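Local coordinates for protein peroxinectin A (Dictyostelium discoideum, PDB 6ERC) that is a secreted haem peroxidase that uses hydrogen peroxide to oxidise phenolic donors, and also has iodide and thiocyanate peroxidase activity, at residues P98-D101 and A107-G110; I55-T60 and D363-L368; Y140-S145 and R388-P393; N199-D204 and N333-N338. All blocks are in the same frame, centred on the assembly; numbering follows the deposited sequence.

Interaction 1: P98-D101 and A107-G110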
loop_
_atom_site.group_PDB
_atom_site.type_symbol
_atom_site.label_atom_id
_atom_site.label_comp_id
_atom_site.label_asym_id
_atom_site.label_seq_id
_atom_site.Cartn_x
_atom_site.Cartn_y
_atom_site.Cartn_z
ATOM N N PRO A 98 -27.308 4.897 -0.481
ATOM C CA PRO A 98 -28.594 4.956 -1.183
ATOM C C PRO A 98 -29.705 4.338 -0.346
ATOM O O PRO A 98 -29.505 3.338 0.344
ATOM C CB PRO A 98 -28.338 4.154 -2.462
ATOM C CG PRO A 98 -26.876 4.263 -2.682
ATOM C CD PRO A 98 -26.253 4.308 -1.323
ATOM N N LYS A 99 -30.888 4.946 -0.411
ATOM C CA LYS A 99 -32.019 4.439 0.351
ATOM C C LYS A 99 -32.293 2.988 -0.026
ATOM O O LYS A 99 -32.235 2.613 -1.200
ATOM C CB LYS A 99 -33.259 5.303 0.102
ATOM C CG LYS A 99 -34.406 5.037 1.072
ATOM C CD LYS A 99 -35.576 5.993 0.870
ATOM C CE LYS A 99 -36.359 5.682 -0.400
ATOM N NZ LYS A 99 -37.632 6.460 -0.487
ATOM N N CYS A 100 -32.567 2.165 0.988
ATOM C CA CYS A 100 -32.899 0.751 0.833
ATOM C C CYS A 100 -31.689 -0.115 0.503
ATOM O O CYS A 100 -31.853 -1.261 0.075
ATOM C CB CYS A 100 -33.977 0.534 -0.234
ATOM S SG CYS A 100 -35.545 1.340 0.105
ATOM N N ASP A 101 -30.473 0.389 0.690
ATOM C CA ASP A 101 -29.297 -0.431 0.437
ATOM C C ASP A 101 -29.345 -1.682 1.305
ATOM O O ASP A 101 -29.478 -1.598 2.530
ATOM C CB ASP A 101 -28.022 0.364 0.711
ATOM C CG ASP A 101 -26.762 -0.390 0.304
ATOM O OD1 ASP A 101 -26.493 -1.470 0.872
ATOM O OD2 ASP A 101 -26.045 0.095 -0.599
ATOM N N ALA A 107 -33.848 -1.102 6.001
ATOM C CA ALA A 107 -35.101 -0.512 6.452
ATOM C C ALA A 107 -35.508 0.706 5.636
ATOM O O ALA A 107 -36.547 1.306 5.927
ATOM C CB ALA A 107 -35.000 -0.117 7.927
ATOM N N CYS A 108 -34.714 1.092 4.639
ATOM C CA CYS A 108 -35.076 2.171 3.723
ATOM C C CYS A 108 -35.200 3.512 4.445
ATOM O O CYS A 108 -36.095 4.311 4.161
ATOM C CB CYS A 108 -36.368 1.840 2.975
ATOM S SG CYS A 108 -36.226 0.462 1.812
ATOM N N ILE A 109 -34.292 3.769 5.381
ATOM C CA ILE A 109 -34.151 5.089 5.985
ATOM C C ILE A 109 -33.077 5.823 5.188
ATOM O O ILE A 109 -31.895 5.480 5.260
ATOM C CB ILE A 109 -33.783 5.002 7.471
ATOM C CG1 ILE A 109 -34.759 4.081 8.212
ATOM C CG2 ILE A 109 -33.788 6.395 8.091
ATOM C CD1 ILE A 109 -34.363 3.785 9.647
ATOM N N GLY A 110 -33.485 6.832 4.422
ATOM C CA GLY A 110 -32.579 7.468 3.484
ATOM C C GLY A 110 -31.598 8.457 4.080
ATOM O O GLY A 110 -31.129 9.356 3.378
#

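Interaction 2: I55-T60 and D363-L368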
loop_
_atom_site.group_PDB
_atom_site.type_symbol
_atom_site.label_atom_id
_atom_site.label_comp_id
_atom_site.label_asym_id
_atom_site.label_seq_id
_atom_site.Cartn_x
_atom_site.Cartn_y
_atom_site.Cartn_z
ATOM N N ILE A 55 -20.718 -0.949 -10.198
ATOM C CA ILE A 55 -19.515 -1.400 -10.890
ATOM C C ILE A 55 -18.766 -2.468 -10.100
ATOM O O ILE A 55 -18.435 -3.525 -10.635
ATOM C CB ILE A 55 -18.604 -0.191 -11.202
ATOM C CG1 ILE A 55 -19.189 0.598 -12.375
ATOM C CG2 ILE A 55 -17.177 -0.645 -11.513
ATOM C CD1 ILE A 55 -18.486 1.899 -12.660
ATOM N N PHE A 56 -18.480 -2.206 -8.826
ATOM C CA PHE A 56 -17.539 -3.035 -8.086
ATOM C C PHE A 56 -18.144 -4.319 -7.532
ATOM O O PHE A 56 -17.388 -5.180 -7.070
ATOM C CB PHE A 56 -16.924 -2.221 -6.944
ATOM C CG PHE A 56 -15.946 -1.183 -7.411
ATOM C CD1 PHE A 56 -14.598 -1.482 -7.521
ATOM C CD2 PHE A 56 -16.373 0.087 -7.755
ATOM C CE1 PHE A 56 -13.697 -0.534 -7.958
ATOM C CE2 PHE A 56 -15.473 1.040 -8.192
ATOM C CZ PHE A 56 -14.133 0.728 -8.293
ATOM N N ASP A 57 -19.464 -4.485 -7.575
ATOM C CA ASP A 57 -20.075 -5.671 -6.988
ATOM C C ASP A 57 -19.497 -6.935 -7.607
ATOM O O ASP A 57 -19.360 -7.042 -8.829
ATOM C CB ASP A 57 -21.589 -5.647 -7.179
ATOM C CG ASP A 57 -22.278 -6.785 -6.452
ATOM O OD1 ASP A 57 -22.093 -6.891 -5.220
ATOM O OD2 ASP A 57 -22.998 -7.573 -7.106
ATOM N N GLN A 58 -19.160 -7.897 -6.752
ATOM C CA GLN A 58 -18.595 -9.166 -7.181
ATOM C C GLN A 58 -19.387 -10.295 -6.544
ATOM O O GLN A 58 -19.654 -10.267 -5.339
ATOM C CB GLN A 58 -17.116 -9.264 -6.800
ATOM C CG GLN A 58 -16.387 -10.429 -7.439
ATOM C CD GLN A 58 -14.885 -10.321 -7.283
ATOM O OE1 GLN A 58 -14.369 -9.284 -6.865
ATOM N NE2 GLN A 58 -14.173 -11.391 -7.618
ATOM N N GLN A 59 -19.770 -11.280 -7.360
ATOM C CA GLN A 59 -20.544 -12.423 -6.900
ATOM C C GLN A 59 -19.840 -13.757 -7.082
ATOM O O GLN A 59 -20.251 -14.736 -6.449
ATOM C CB GLN A 59 -21.892 -12.493 -7.633
ATOM C CG GLN A 59 -22.832 -11.338 -7.345
ATOM C CD GLN A 59 -24.211 -11.564 -7.932
ATOM O OE1 GLN A 59 -24.360 -12.229 -8.957
ATOM N NE2 GLN A 59 -25.228 -11.023 -7.276
ATOM N N THR A 60 -18.810 -13.833 -7.922
ATOM C CA THR A 60 -18.143 -15.093 -8.206
ATOM C C THR A 60 -16.634 -14.887 -8.196
ATOM O O THR A 60 -16.133 -13.760 -8.214
ATOM C CB THR A 60 -18.568 -15.666 -9.561
ATOM O OG1 THR A 60 -18.007 -14.870 -10.609
ATOM C CG2 THR A 60 -20.086 -15.680 -9.698
ATOM N N ASP A 363 -15.830 -9.107 0.999
ATOM C CA ASP A 363 -15.141 -8.944 2.276
ATOM C C ASP A 363 -14.630 -7.522 2.442
ATOM O O ASP A 363 -14.603 -6.997 3.560
ATOM C CB ASP A 363 -13.985 -9.937 2.382
ATOM C CG ASP A 363 -14.448 -11.378 2.306
ATOM O OD1 ASP A 363 -14.888 -11.804 1.217
ATOM O OD2 ASP A 363 -14.373 -12.085 3.336
ATOM N N LEU A 364 -14.229 -6.885 1.344
ATOM C CA LEU A 364 -13.772 -5.502 1.360
ATOM C C LEU A 364 -14.890 -4.518 1.036
ATOM O O LEU A 364 -14.952 -3.435 1.626
ATOM C CB LEU A 364 -12.629 -5.320 0.357
ATOM C CG LEU A 364 -11.359 -6.143 0.593
ATOM C CD1 LEU A 364 -10.572 -6.280 -0.697
ATOM C CD2 LEU A 364 -10.501 -5.503 1.667
ATOM N N ARG A 365 -15.780 -4.875 0.106
ATOM C CA ARG A 365 -16.786 -3.929 -0.363
ATOM C C ARG A 365 -18.012 -3.889 0.540
ATOM O O ARG A 365 -18.681 -2.855 0.616
ATOM C CB ARG A 365 -17.205 -4.280 -1.793
ATOM C CG ARG A 365 -17.790 -3.110 -2.566
ATOM C CD ARG A 365 -18.247 -3.518 -3.957
ATOM N NE ARG A 365 -19.433 -4.370 -3.921
ATOM C CZ ARG A 365 -20.677 -3.927 -3.757
ATOM N NH1 ARG A 365 -20.916 -2.631 -3.602
ATOM N NH2 ARG A 365 -21.689 -4.783 -3.744
ATOM N N ASN A 366 -18.320 -4.984 1.229
ATOM C CA ASN A 366 -19.503 -5.073 2.081
ATOM C C ASN A 366 -19.137 -5.633 3.449
ATOM O O ASN A 366 -19.710 -6.616 3.921
ATOM C CB ASN A 366 -20.581 -5.936 1.429
ATOM C CG ASN A 366 -21.156 -5.309 0.173
ATOM O OD1 ASN A 366 -21.523 -4.131 0.160
ATOM N ND2 ASN A 366 -21.235 -6.095 -0.893
ATOM N N PHE A 367 -18.169 -5.004 4.111
ATOM C CA PHE A 367 -17.805 -5.396 5.466
ATOM C C PHE A 367 -18.749 -4.738 6.465
ATOM O O PHE A 367 -18.966 -3.523 6.419
ATOM C CB PHE A 367 -16.360 -5.005 5.778
ATOM C CG PHE A 367 -15.964 -5.277 7.199
ATOM C CD1 PHE A 367 -15.608 -6.554 7.598
ATOM C CD2 PHE A 367 -15.965 -4.262 8.143
ATOM C CE1 PHE A 367 -15.252 -6.813 8.907
ATOM C CE2 PHE A 367 -15.610 -4.517 9.456
ATOM C CZ PHE A 367 -15.254 -5.792 9.837
ATOM N N LEU A 368 -19.300 -5.538 7.375
ATOM C CA LEU A 368 -20.275 -5.064 8.347
ATOM C C LEU A 368 -19.725 -5.200 9.758
ATOM O O LEU A 368 -18.990 -6.144 10.063
ATOM C CB LEU A 368 -21.593 -5.842 8.239
ATOM C CG LEU A 368 -22.382 -5.684 6.941
ATOM C CD1 LEU A 368 -23.640 -6.531 6.997
ATOM C CD2 LEU A 368 -22.732 -4.227 6.685
HETATM O O HOH W 1 -18.613 -7.190 -3.969
#

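Interaction 3: Y140-S145 and R388-P393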
loop_
_atom_site.group_PDB
_atom_site.type_symbol
_atom_site.label_atom_id
_atom_site.label_comp_id
_atom_site.label_asym_id
_atom_site.label_seq_id
_atom_site.Cartn_x
_atom_site.Cartn_y
_atom_site.Cartn_z
ATOM N N TYR A 140 -4.976 24.308 -2.502
ATOM C CA TYR A 140 -4.660 23.298 -1.495
ATOM C C TYR A 140 -4.062 22.058 -2.127
ATOM O O TYR A 140 -4.331 21.729 -3.287
ATOM C CB TYR A 140 -5.894 22.869 -0.686
ATOM C CG TYR A 140 -6.537 24.012 0.042
ATOM C CD1 TYR A 140 -7.643 24.638 -0.489
ATOM C CD2 TYR A 140 -6.026 24.485 1.250
ATOM C CE1 TYR A 140 -8.246 25.693 0.152
ATOM C CE2 TYR A 140 -6.622 25.546 1.898
ATOM C CZ TYR A 140 -7.730 26.148 1.351
ATOM O OH TYR A 140 -8.319 27.204 2.009
ATOM N N GLU A 141 -3.267 21.369 -1.322
ATOM C CA GLU A 141 -2.679 20.100 -1.714
ATOM C C GLU A 141 -2.726 19.129 -0.547
ATOM O O GLU A 141 -2.588 19.533 0.614
ATOM C CB GLU A 141 -1.229 20.300 -2.190
ATOM C CG GLU A 141 -0.564 19.053 -2.764
ATOM C CD GLU A 141 -1.433 18.338 -3.794
ATOM O OE1 GLU A 141 -2.215 17.446 -3.398
ATOM O OE2 GLU A 141 -1.338 18.666 -4.996
ATOM N N GLN A 142 -2.971 17.858 -0.862
ATOM C CA GLN A 142 -3.039 16.853 0.185
ATOM C C GLN A 142 -1.651 16.546 0.740
ATOM O O GLN A 142 -0.628 16.697 0.060
ATOM C CB GLN A 142 -3.698 15.566 -0.329
ATOM C CG GLN A 142 -5.228 15.596 -0.351
ATOM C CD GLN A 142 -5.789 16.451 -1.473
ATOM O OE1 GLN A 142 -5.274 16.447 -2.590
ATOM N NE2 GLN A 142 -6.851 17.189 -1.178
ATOM N N ILE A 143 -1.627 16.121 2.004
ATOM C CA ILE A 143 -0.388 15.937 2.766
ATOM C C ILE A 143 -0.091 14.451 2.891
ATOM O O ILE A 143 -0.952 13.666 3.310
ATOM C CB ILE A 143 -0.471 16.606 4.160
ATOM C CG1 ILE A 143 -0.347 18.149 4.044
ATOM C CG2 ILE A 143 0.618 16.029 5.088
ATOM C CD1 ILE A 143 1.085 18.690 4.149
ATOM N N ASN A 144 1.129 14.071 2.525
ATOM C CA ASN A 144 1.614 12.710 2.730
ATOM C C ASN A 144 2.152 12.588 4.152
ATOM O O ASN A 144 3.211 13.139 4.476
ATOM C CB ASN A 144 2.701 12.345 1.714
ATOM C CG ASN A 144 3.089 10.880 1.779
ATOM O OD1 ASN A 144 2.527 10.114 2.562
ATOM N ND2 ASN A 144 4.035 10.482 0.953
ATOM N N SER A 145 1.428 11.867 5.000
ATOM C CA SER A 145 1.850 11.652 6.384
ATOM C C SER A 145 2.826 10.487 6.520
ATOM O O SER A 145 2.739 9.697 7.463
ATOM C CB SER A 145 0.619 11.443 7.265
ATOM O OG SER A 145 -0.145 12.634 7.359
ATOM N N ARG A 388 -12.410 11.627 -5.277
ATOM C CA ARG A 388 -13.207 12.845 -5.356
ATOM C C ARG A 388 -12.801 13.844 -4.284
ATOM O O ARG A 388 -12.928 15.059 -4.485
ATOM C CB ARG A 388 -14.690 12.496 -5.241
ATOM C CG ARG A 388 -15.191 11.635 -6.387
ATOM C CD ARG A 388 -16.565 11.060 -6.113
ATOM N NE ARG A 388 -17.041 10.252 -7.231
ATOM C CZ ARG A 388 -18.263 9.738 -7.319
ATOM N NH1 ARG A 388 -19.146 9.948 -6.351
ATOM N NH2 ARG A 388 -18.605 9.016 -8.378
ATOM N N ASP A 389 -12.312 13.353 -3.143
ATOM C CA ASP A 389 -11.752 14.233 -2.121
ATOM C C ASP A 389 -10.508 14.944 -2.640
ATOM O O ASP A 389 -10.346 16.155 -2.453
ATOM C CB ASP A 389 -11.433 13.415 -0.867
ATOM C CG ASP A 389 -10.781 14.240 0.231
ATOM O OD1 ASP A 389 -10.600 15.462 0.051
ATOM O OD2 ASP A 389 -10.451 13.657 1.284
ATOM N N HIS A 390 -9.619 14.205 -3.304
ATOM C CA HIS A 390 -8.374 14.772 -3.807
ATOM C C HIS A 390 -8.545 15.519 -5.119
ATOM O O HIS A 390 -7.603 16.187 -5.557
ATOM C CB HIS A 390 -7.326 13.671 -4.001
ATOM C CG HIS A 390 -6.886 13.015 -2.728
ATOM N ND1 HIS A 390 -5.730 12.270 -2.637
ATOM C CD2 HIS A 390 -7.451 12.985 -1.498
ATOM C CE1 HIS A 390 -5.599 11.814 -1.404
ATOM N NE2 HIS A 390 -6.630 12.233 -0.693
ATOM N N GLY A 391 -9.704 15.416 -5.760
ATOM C CA GLY A 391 -9.922 16.098 -7.020
ATOM C C GLY A 391 -9.231 15.438 -8.190
ATOM O O GLY A 391 -8.720 16.133 -9.078
ATOM N N ILE A 392 -9.188 14.110 -8.213
ATOM C CA ILE A 392 -8.584 13.408 -9.351
ATOM C C ILE A 392 -9.398 13.711 -10.605
ATOM O O ILE A 392 -10.637 13.563 -10.588
ATOM C CB ILE A 392 -8.522 11.891 -9.083
ATOM C CG1 ILE A 392 -7.618 11.589 -7.879
ATOM C CG2 ILE A 392 -8.041 11.129 -10.326
ATOM C CD1 ILE A 392 -6.144 11.925 -8.084
ATOM N N PRO A 393 -8.782 14.139 -11.703
ATOM C CA PRO A 393 -9.553 14.462 -12.909
ATOM C C PRO A 393 -10.318 13.255 -13.417
ATOM O O PRO A 393 -10.043 12.115 -13.013
ATOM C CB PRO A 393 -8.475 14.895 -13.913
ATOM C CG PRO A 393 -7.352 15.350 -13.082
ATOM C CD PRO A 393 -7.357 14.471 -11.868
#

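Interaction 4: N199-D204 and N333-N338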
loop_
_atom_site.group_PDB
_atom_site.type_symbol
_atom_site.label_atom_id
_atom_site.label_comp_id
_atom_site.label_asym_id
_atom_site.label_seq_id
_atom_site.Cartn_x
_atom_site.Cartn_y
_atom_site.Cartn_z
ATOM N N ASN A 199 -11.321 -2.470 15.269
ATOM C CA ASN A 199 -11.619 -2.436 16.701
ATOM C C ASN A 199 -12.286 -3.731 17.159
ATOM O O ASN A 199 -13.236 -3.723 17.947
ATOM C CB ASN A 199 -12.489 -1.226 17.046
ATOM C CG ASN A 199 -12.422 -0.857 18.517
ATOM O OD1 ASN A 199 -12.019 -1.666 19.359
ATOM N ND2 ASN A 199 -12.819 0.370 18.837
ATOM N N LEU A 200 -11.787 -4.861 16.650
ATOM C CA LEU A 200 -12.264 -6.156 17.123
ATOM C C LEU A 200 -11.601 -6.543 18.438
ATOM O O LEU A 200 -12.272 -7.031 19.355
ATOM C CB LEU A 200 -12.010 -7.239 16.070
ATOM C CG LEU A 200 -13.164 -7.566 15.114
ATOM C CD1 LEU A 200 -13.365 -6.454 14.104
ATOM C CD2 LEU A 200 -12.914 -8.891 14.404
ATOM N N PHE A 201 -10.298 -6.323 18.552
ATOM C CA PHE A 201 -9.522 -6.699 19.720
ATOM C C PHE A 201 -8.975 -5.452 20.406
ATOM O O PHE A 201 -8.817 -4.401 19.772
ATOM C CB PHE A 201 -8.362 -7.627 19.323
ATOM C CG PHE A 201 -8.804 -8.881 18.614
ATOM C CD1 PHE A 201 -9.137 -8.853 17.266
ATOM C CD2 PHE A 201 -8.881 -10.088 19.295
ATOM C CE1 PHE A 201 -9.545 -10.003 16.611
ATOM C CE2 PHE A 201 -9.288 -11.243 18.647
ATOM C CZ PHE A 201 -9.620 -11.201 17.306
ATOM N N PRO A 202 -8.678 -5.529 21.704
ATOM C CA PRO A 202 -8.091 -4.371 22.385
ATOM C C PRO A 202 -6.673 -4.114 21.902
ATOM O O PRO A 202 -5.932 -5.038 21.553
ATOM C CB PRO A 202 -8.116 -4.779 23.860
ATOM C CG PRO A 202 -8.024 -6.266 23.827
ATOM C CD PRO A 202 -8.807 -6.686 22.606
ATOM N N ILE A 203 -6.294 -2.832 21.900
ATOM C CA ILE A 203 -5.039 -2.428 21.268
ATOM C C ILE A 203 -3.844 -3.104 21.932
ATOM O O ILE A 203 -2.829 -3.363 21.271
ATOM C CB ILE A 203 -4.910 -0.889 21.282
ATOM C CG1 ILE A 203 -6.022 -0.270 20.427
ATOM C CG2 ILE A 203 -3.537 -0.451 20.759
ATOM C CD1 ILE A 203 -6.117 1.244 20.508
ATOM N N ASP A 204 -3.933 -3.413 23.229
ATOM C CA ASP A 204 -2.802 -4.049 23.900
ATOM C C ASP A 204 -2.526 -5.455 23.385
ATOM O O ASP A 204 -1.496 -6.034 23.747
ATOM C CB ASP A 204 -3.018 -4.096 25.417
ATOM C CG ASP A 204 -4.298 -4.805 25.806
ATOM O OD1 ASP A 204 -5.373 -4.378 25.338
ATOM O OD2 ASP A 204 -4.230 -5.786 26.578
ATOM N N ASN A 333 -6.537 -8.814 13.499
ATOM C CA ASN A 333 -6.715 -10.011 14.321
ATOM C C ASN A 333 -5.357 -10.634 14.611
ATOM O O ASN A 333 -4.791 -11.322 13.742
ATOM C CB ASN A 333 -7.625 -11.018 13.619
ATOM C CG ASN A 333 -7.810 -12.289 14.422
ATOM O OD1 ASN A 333 -7.548 -12.322 15.624
ATOM N ND2 ASN A 333 -8.264 -13.347 13.757
ATOM N N PRO A 334 -4.790 -10.427 15.804
ATOM C CA PRO A 334 -3.504 -11.069 16.120
ATOM C C PRO A 334 -3.588 -12.582 16.247
ATOM O O PRO A 334 -2.568 -13.255 16.050
ATOM C CB PRO A 334 -3.105 -10.424 17.458
ATOM C CG PRO A 334 -3.923 -9.173 17.553
ATOM C CD PRO A 334 -5.205 -9.481 16.853
ATOM N N HIS A 335 -4.758 -13.139 16.571
ATOM C CA HIS A 335 -4.870 -14.585 16.739
ATOM C C HIS A 335 -4.446 -15.348 15.493
ATOM O O HIS A 335 -4.135 -16.542 15.588
ATOM C CB HIS A 335 -6.304 -14.965 17.109
ATOM C CG HIS A 335 -6.648 -14.674 18.534
ATOM N ND1 HIS A 335 -7.038 -15.655 19.421
ATOM C CD2 HIS A 335 -6.649 -13.514 19.232
ATOM C CE1 HIS A 335 -7.272 -15.110 20.602
ATOM N NE2 HIS A 335 -7.042 -13.812 20.514
ATOM N N ALA A 336 -4.424 -14.693 14.331
ATOM C CA ALA A 336 -4.002 -15.361 13.107
ATOM C C ALA A 336 -2.559 -15.843 13.177
ATOM O O ALA A 336 -2.181 -16.729 12.403
ATOM C CB ALA A 336 -4.179 -14.422 11.917
ATOM N N LEU A 337 -1.747 -15.285 14.075
ATOM C CA LEU A 337 -0.362 -15.704 14.244
ATOM C C LEU A 337 -0.162 -16.613 15.453
ATOM O O LEU A 337 0.983 -16.867 15.838
ATOM C CB LEU A 337 0.551 -14.479 14.365
ATOM C CG LEU A 337 0.555 -13.485 13.200
ATOM C CD1 LEU A 337 1.559 -12.367 13.457
ATOM C CD2 LEU A 337 0.862 -14.180 11.883
ATOM N N ASN A 338 -1.243 -17.111 16.058
ATOM C CA ASN A 338 -1.098 -17.986 17.218
ATOM C C ASN A 338 -0.310 -19.244 16.878
ATOM O O ASN A 338 0.358 -19.809 17.750
ATOM C CB ASN A 338 -2.471 -18.367 17.775
ATOM C CG ASN A 338 -3.131 -17.230 18.540
ATOM O OD1 ASN A 338 -2.453 -16.352 19.080
ATOM N ND2 ASN A 338 -4.463 -17.246 18.595
#

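Interaction 1: P98-D101 and A107-G110
The flat peptide between Cys108 and Ile109 carries the aliphatic part of Lys99 over one face: Lys99 CG lies 3.6 Å from Cys108 O and 3.8 Å from Cys108 C, and CD follows the same carbonyl oxygen. Beyond the rim of that peptide, Gly110 brings its CA to 3.9 Å from Lys99 CG. Lys99 reaches this place because its CG stands anti to the backbone N (chi1 -168°), and a bend at chi3 then turns the far end of the chain. Next to this packing the disulfide joins Cys100 SG to Cys108 SG at 2.0 Å. Both sulfurs sit anti to their carbonyl carbons, and the torsion about the S-S bond, 120°, is right-handed and wider than the preferred 90° or so. Residues Pro98 to Asp101 form a type II beta turn, closed by a bond of 3.1 Å from Asp101 N to Pro98 O, with Cys100 at its third position, where positive phi is expected. The bridge thus pinches the loop that connects strands 91-96 and 113-124. Inside the pinched loop, Asp105 accepts hydrogen bonds from both sides, one from Cys100 N and one from Ile109 N, while Asp101 OD2 makes a salt bridge to Arg49.

Interaction 2: I55-T60 and D363-L368
Asp57 and Arg365 meet with their flat groups almost perpendicular, the carboxylate and guanidinium planes lying 88° apart. This turn leaves a single-point salt bridge, Asp57 OD1 to Arg365 NH2 at 2.6 Å, whose N-H...O angle of 128° makes it weak as a hydrogen bond. The backbone of Asp57 lies across the guanidinium: its CA sits over one face, 3.4 Å from Arg365 NE, and Asn366 OD1 is on the opposite face, offset toward the rim. A water in the guanidinium plane accepts from Arg365 NE and from Gln58 N, at 2.9 Å in each case. The arginine chain starts anti to its main-chain nitrogen and runs extended to CD, which lies 3.5 Å from Phe56 CB; the kink at chi3 (70°) then turns the guanidinium over Asp57. Its third nitrogen, NH1, is hydrogen-bonded to Ser52 OG and Asn53 OD1, so all three nitrogens have partners and the group's rotation is fixed; Asn366 OD1 is taken by Arg49. Around this junction, where the end of helix 48-56 meets the end of helix 362-365, Phe56 packs on helices 379-390 and 435-441, and Leu364, the residue before the arginine, touches the haem.

Interaction 3: Y140-S145 and R388-P393
The C-terminal end of helix 379-390, close to the haem, is met here by strand 139-144 of the antiparallel sheet, in a fully buried contact between Gln142 and His390. The glutamine leans over the imidazole: Gln142 CG is 3.7 Å from the centroid of the His390 ring and only 13° off its normal, a CH-pi contact close to the ring centre. The bend at chi2 (74°) turns the amide beyond CG back over the helix, where it lies nearly parallel to the imidazole, the two planes 7° apart and stacked. Gln142 CD is 3.8 Å from His390 CG, while OE1 reaches the inner end of the side chain, 3.7 Å from His390 CB. Both nitrogens of the ring are engaged outside the contact, ND1 with Asn294 OD1 and NE2 with Thr119 OG1, which fixes the face that Gln142 covers. Asn294 is also a polar partner of Gln142 and is bonded to Glu141 OE1, so one residue serves all three side chains. With an alanine in place of Gln142, this face of His390 would probably lose its CH-pi and amide partner, and a gap would be likely to open between sheet and helix. Next to His390, Asp389 forms a salt bridge with Arg118 of strand 113-124. The helix stops at Gly391, whose phi is positive, and the sequence Arg-Asp-His-Gly-Ile-Pro of 388-393 matches the RDHG-x-P motif that recurs in animal haem peroxidases.

Interaction 4: N199-D204 and N333-N338
Phe201 projects into the turn formed by Asn333, Pro334 and His335, its CG anti to the carbonyl carbon (chi1 -57°), which carries the ring toward that turn. One ring contact is of the CH-pi kind: Pro334 CD lies over a face of Phe201, 4.2 Å from the centroid and 19° off the normal. With His335 the aromatic planes are inclined by 29°, but the rings are slid apart, centroids 5.3 Å from each other, so overlap is slight; the nearest atoms are Phe201 CE2 and His335 CD2 at 3.5 Å. The amide of Asn333 runs almost parallel to the phenyl ring, although its approach is modelled too closely to be relied on. Asn333 CB touches Phe201 CE1 at 3.7 Å. Replacing Phe201 by an alanine would probably leave Pro334 CD without its aromatic face and His335 without its ring neighbour, opening a gap between the loops. A backbone bond from Leu337 N to Pro334 O, 2.9 Å, shapes the receiving turn. The arrangement is loop-to-loop packing away from the haem pocket: one aromatic side chain from the loop before helix 218-241 rests on a short 3-10 turn, opened by a proline, in the loop before helix 342-350.

Overall arrangement
From the N terminus, the end of helix 48-56 first opens interaction 2, which closes only at 363-368 after some 300 residues. Within that span, interaction 1 is a small disulfide-closed loop between strands 91-96 and 113-124. Strand 139-144 then opens interaction 3, closed by 388-393 at the end of helix 379-390; since it closes beyond 363-368, interactions 2 and 3 cross. Interaction 4, between the loops at 199-204 and 333-338, is nested in both of these longer loops. No two contacts touch: interactions 2 and 4 come within about 5 Å at their nearest atoms, and the centres of interactions 1 and 4 are about 33 Å apart.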